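Local coordinates for protein apolipophorin-3b (Locusta migratoria, PDB 1AEP) that helps load diacylglycerol into the hemolymph lipoprotein lipophorin by covering its expanding hydrophobic surface, and so supports lipid transport during flight, at residues Gln73-Ala76 with Phe77-Leu81; Thr106-Gly109 with His110-Asp114. All coordinates share one frame; numbering follows the deposited sequence.

Contact 1 of 2, residues Gln73-Ala76 with Phe77-Leu81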
# COMPACT_ATOMS: atom_id res chain seq x y z
N GLN A 73 -4.72 14.85 -11.02
CA GLN A 73 -4.00 14.49 -9.84
C GLN A 73 -4.41 13.16 -9.26
O GLN A 73 -3.60 12.51 -8.62
CB GLN A 73 -4.28 15.58 -8.84
CG GLN A 73 -3.48 16.84 -9.23
CD GLN A 73 -3.29 17.79 -8.07
OE1 GLN A 73 -2.21 17.80 -7.43
NE2 GLN A 73 -4.33 18.61 -7.83
N LEU A 74 -5.68 12.79 -9.44
CA LEU A 74 -6.21 11.54 -8.93
C LEU A 74 -5.61 10.38 -9.71
O LEU A 74 -5.11 9.39 -9.16
CB LEU A 74 -7.74 11.51 -8.97
CG LEU A 74 -8.25 10.19 -8.42
CD1 LEU A 74 -7.57 9.97 -7.09
CD2 LEU A 74 -9.73 10.27 -8.22
N ASN A 75 -5.65 10.54 -11.03
CA ASN A 75 -5.10 9.58 -11.96
C ASN A 75 -3.62 9.43 -11.69
O ASN A 75 -3.08 8.33 -11.65
CB ASN A 75 -5.37 10.09 -13.38
CG ASN A 75 -5.41 8.99 -14.41
OD1 ASN A 75 -4.37 8.52 -14.87
ND2 ASN A 75 -6.65 8.58 -14.77
N ALA A 76 -2.96 10.55 -11.45
CA ALA A 76 -1.54 10.55 -11.14
C ALA A 76 -1.24 9.69 -9.93
O ALA A 76 -0.38 8.81 -9.96
CB ALA A 76 -1.11 11.96 -10.80
N PHE A 77 -1.94 9.97 -8.83
CA PHE A 77 -1.73 9.25 -7.61
C PHE A 77 -1.81 7.77 -7.83
O PHE A 77 -0.95 7.00 -7.40
CB PHE A 77 -2.77 9.68 -6.62
CG PHE A 77 -2.82 8.85 -5.37
CD1 PHE A 77 -1.74 8.73 -4.51
CD2 PHE A 77 -4.01 8.26 -4.97
CE1 PHE A 77 -1.84 8.01 -3.32
CE2 PHE A 77 -4.12 7.51 -3.80
CZ PHE A 77 -3.02 7.35 -2.97
N ALA A 78 -2.85 7.37 -8.51
CA ALA A 78 -3.00 5.98 -8.79
C ALA A 78 -1.76 5.43 -9.51
O ALA A 78 -1.20 4.43 -9.10
CB ALA A 78 -4.18 5.81 -9.68
N ARG A 79 -1.37 6.08 -10.61
CA ARG A 79 -0.23 5.64 -11.40
C ARG A 79 0.97 5.42 -10.51
O ARG A 79 1.65 4.41 -10.58
CB ARG A 79 0.15 6.58 -12.53
CG ARG A 79 -0.63 6.31 -13.81
CD ARG A 79 -0.20 7.16 -15.01
NE ARG A 79 -1.25 7.35 -16.02
CZ ARG A 79 -1.83 6.39 -16.76
NH1 ARG A 79 -1.48 5.09 -16.66
NH2 ARG A 79 -2.79 6.73 -17.64
N ASN A 80 1.21 6.40 -9.65
CA ASN A 80 2.31 6.34 -8.73
C ASN A 80 2.24 5.18 -7.76
O ASN A 80 3.26 4.52 -7.54
CB ASN A 80 2.39 7.64 -7.96
CG ASN A 80 3.17 8.56 -8.80
OD1 ASN A 80 4.39 8.60 -8.72
ND2 ASN A 80 2.46 9.26 -9.73
N LEU A 81 1.05 4.95 -7.16
CA LEU A 81 0.91 3.86 -6.23
C LEU A 81 1.37 2.60 -6.92
O LEU A 81 2.09 1.80 -6.37
CB LEU A 81 -0.56 3.60 -5.96
CG LEU A 81 -1.03 4.30 -4.75
CD1 LEU A 81 -2.49 3.90 -4.60
CD2 LEU A 81 -0.22 3.77 -3.61
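The carbonyl oxygen of A76 is gripped twice by N80, one helical turn further on. The backbone N of N80 lies 2.9 Å from A76 O and nearly in line with the C=O bond, as expected for an i to i+4 helix bond. The side-chain amide folds back (chi1 -85°) and brings N80 ND2 to 2.9 Å from the same A76 O, with an N-H...O angle of 170°. This second donor stands well above the carbonyl plane, whereas the oxygen lies close to the plane of the N80 amide. The same i to i+4 ladder runs back through F77 N to Q73 O, A78 N to L74 O and R79 N to N75 O. N75 and R79 run side by side, N75 OD1 3.5 Å from R79 NE, with amide and guanidinium planes 53° apart; R79 is poorly ordered. On the buried side, L74 CD1 meets F77 CD2 at 4.5 Å, and L81 CG sits over one face of the F77 ring; L74 also packs on L59 of helix 36-63. N80 thus spends an amide N-H on its own helix while L74, F77 and L81 face the bundle, consistent with an amphipathic helix keeping its polar side to solvent.

Contact 2 of 2, residues Thr106-Gly109 with His110-Asp114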
# COMPACT_ATOMS: atom_id res chain seq x y z
N THR A 106 6.72 1.17 2.59
CA THR A 106 6.99 2.50 3.01
C THR A 106 6.56 3.54 1.98
O THR A 106 6.02 4.56 2.33
CB THR A 106 8.42 2.61 3.48
OG1 THR A 106 8.60 1.56 4.42
CG2 THR A 106 8.59 3.93 4.15
N ASN A 107 6.77 3.26 0.70
CA ASN A 107 6.36 4.20 -0.32
C ASN A 107 4.82 4.34 -0.44
O ASN A 107 4.31 5.41 -0.77
CB ASN A 107 6.85 3.76 -1.69
CG ASN A 107 8.34 3.75 -1.72
OD1 ASN A 107 8.93 3.11 -2.60
ND2 ASN A 107 8.92 4.42 -0.74
N VAL A 108 4.08 3.26 -0.20
CA VAL A 108 2.63 3.30 -0.29
C VAL A 108 2.06 4.20 0.78
O VAL A 108 1.10 4.94 0.57
CB VAL A 108 2.05 1.89 -0.23
CG1 VAL A 108 0.56 1.91 -0.00
CG2 VAL A 108 2.36 1.21 -1.54
N GLY A 109 2.68 4.14 1.95
CA GLY A 109 2.26 4.96 3.07
C GLY A 109 2.50 6.45 2.84
O GLY A 109 1.65 7.28 3.16
N HIS A 110 3.68 6.76 2.28
CA HIS A 110 4.06 8.14 2.02
C HIS A 110 3.19 8.80 0.99
O HIS A 110 2.81 9.95 1.14
CB HIS A 110 5.52 8.32 1.72
CG HIS A 110 6.30 8.01 2.93
ND1 HIS A 110 7.61 7.58 2.82
CD2 HIS A 110 5.96 8.06 4.24
CE1 HIS A 110 8.02 7.37 4.07
NE2 HIS A 110 7.08 7.66 4.94
N GLN A 111 2.87 8.03 -0.04
CA GLN A 111 2.02 8.47 -1.11
C GLN A 111 0.59 8.72 -0.63
O GLN A 111 -0.11 9.58 -1.16
CB GLN A 111 2.08 7.42 -2.18
CG GLN A 111 2.98 7.87 -3.31
CD GLN A 111 3.69 6.70 -3.95
OE1 GLN A 111 4.92 6.56 -3.91
NE2 GLN A 111 2.88 5.82 -4.53
N TRP A 112 0.17 7.96 0.38
CA TRP A 112 -1.13 8.12 0.98
C TRP A 112 -1.16 9.38 1.80
O TRP A 112 -2.13 10.13 1.76
CB TRP A 112 -1.54 6.92 1.81
CG TRP A 112 -2.38 6.06 0.94
CD1 TRP A 112 -2.02 4.87 0.41
CD2 TRP A 112 -3.70 6.36 0.44
NE1 TRP A 112 -3.02 4.41 -0.40
CE2 TRP A 112 -4.08 5.27 -0.38
CE3 TRP A 112 -4.62 7.40 0.64
CZ2 TRP A 112 -5.33 5.20 -1.04
CZ3 TRP A 112 -5.83 7.36 -0.02
CH2 TRP A 112 -6.19 6.28 -0.86
N GLN A 113 -0.08 9.64 2.52
CA GLN A 113 0.01 10.84 3.31
C GLN A 113 -0.05 12.07 2.41
O GLN A 113 -0.80 12.99 2.66
CB GLN A 113 1.27 10.85 4.15
CG GLN A 113 1.30 9.64 5.10
CD GLN A 113 2.39 9.71 6.16
OE1 GLN A 113 2.13 9.47 7.36
NE2 GLN A 113 3.62 10.03 5.72
N ASP A 114 0.75 12.06 1.34
CA ASP A 114 0.79 13.15 0.35
C ASP A 114 -0.61 13.55 -0.11
O ASP A 114 -1.03 14.68 0.04
CB ASP A 114 1.42 12.64 -0.93
CG ASP A 114 2.75 13.23 -1.17
OD1 ASP A 114 3.55 13.41 -0.28
OD2 ASP A 114 2.95 13.51 -2.45
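Two turns in the middle of the long amphipathic helix 94-121 form this contact, and on their buried side V108 and W112 lie side by side, pointing the same way. V108 CG1, anti to the backbone N (chi1 167°), reaches W112 CD1 at 3.9 Å, in the plane of the indole and at its edge. V108 O also lies at that edge, 3.1 Å from W112 CD1, while accepting the W112 backbone N-H at an angle of 139°. A weak bond links W112 N to G109 O as well, and G109 O takes its stronger bond from Q113 N at 3.0 Å. On another side T106 CG2 touches H110 CE1 at 3.5 Å, and T106 O lies over one face of the imidazole; T106 OG1 bonds back to Q102 O. The Q111 chain bends at chi2 (147°), which lays its CD alongside N107, 3.5 Å from N107 O, while NE2 hydrogen-bonds to S84 OG. An alanine in place of Q111 would probably leave that serine hydroxyl without its amide partner and, with the amide end gone, open a gap beside N107 and helix 69-83. Around the contact, W112 packs on A137, A138 and T141 of helix 131-154 and on V11 and L14 of helix 7-25, while V108 and Q111 both touch L81 of helix 69-83.

Contacts 1 and 2 lie on helices 69-83 and 94-121, consecutive in the chain, with centres about 12 Å apart. They meet directly: the rings of F77 and W112 pack edge-to-face, with F77 CZ 3.5 Å from W112 CE2. Beside this pair, the F77 ring packs against Q111, and Q111 NE2 packs 3.3 Å from L81 CA. Contact 2 is nearer the middle of the chain, about 8 Å from its centre against 13 Å for contact 1. Both turn apolar residues into the five-helix bundle of the soluble monomer; on lipid binding these apolar faces would probably trade their helix-helix contacts for lipid.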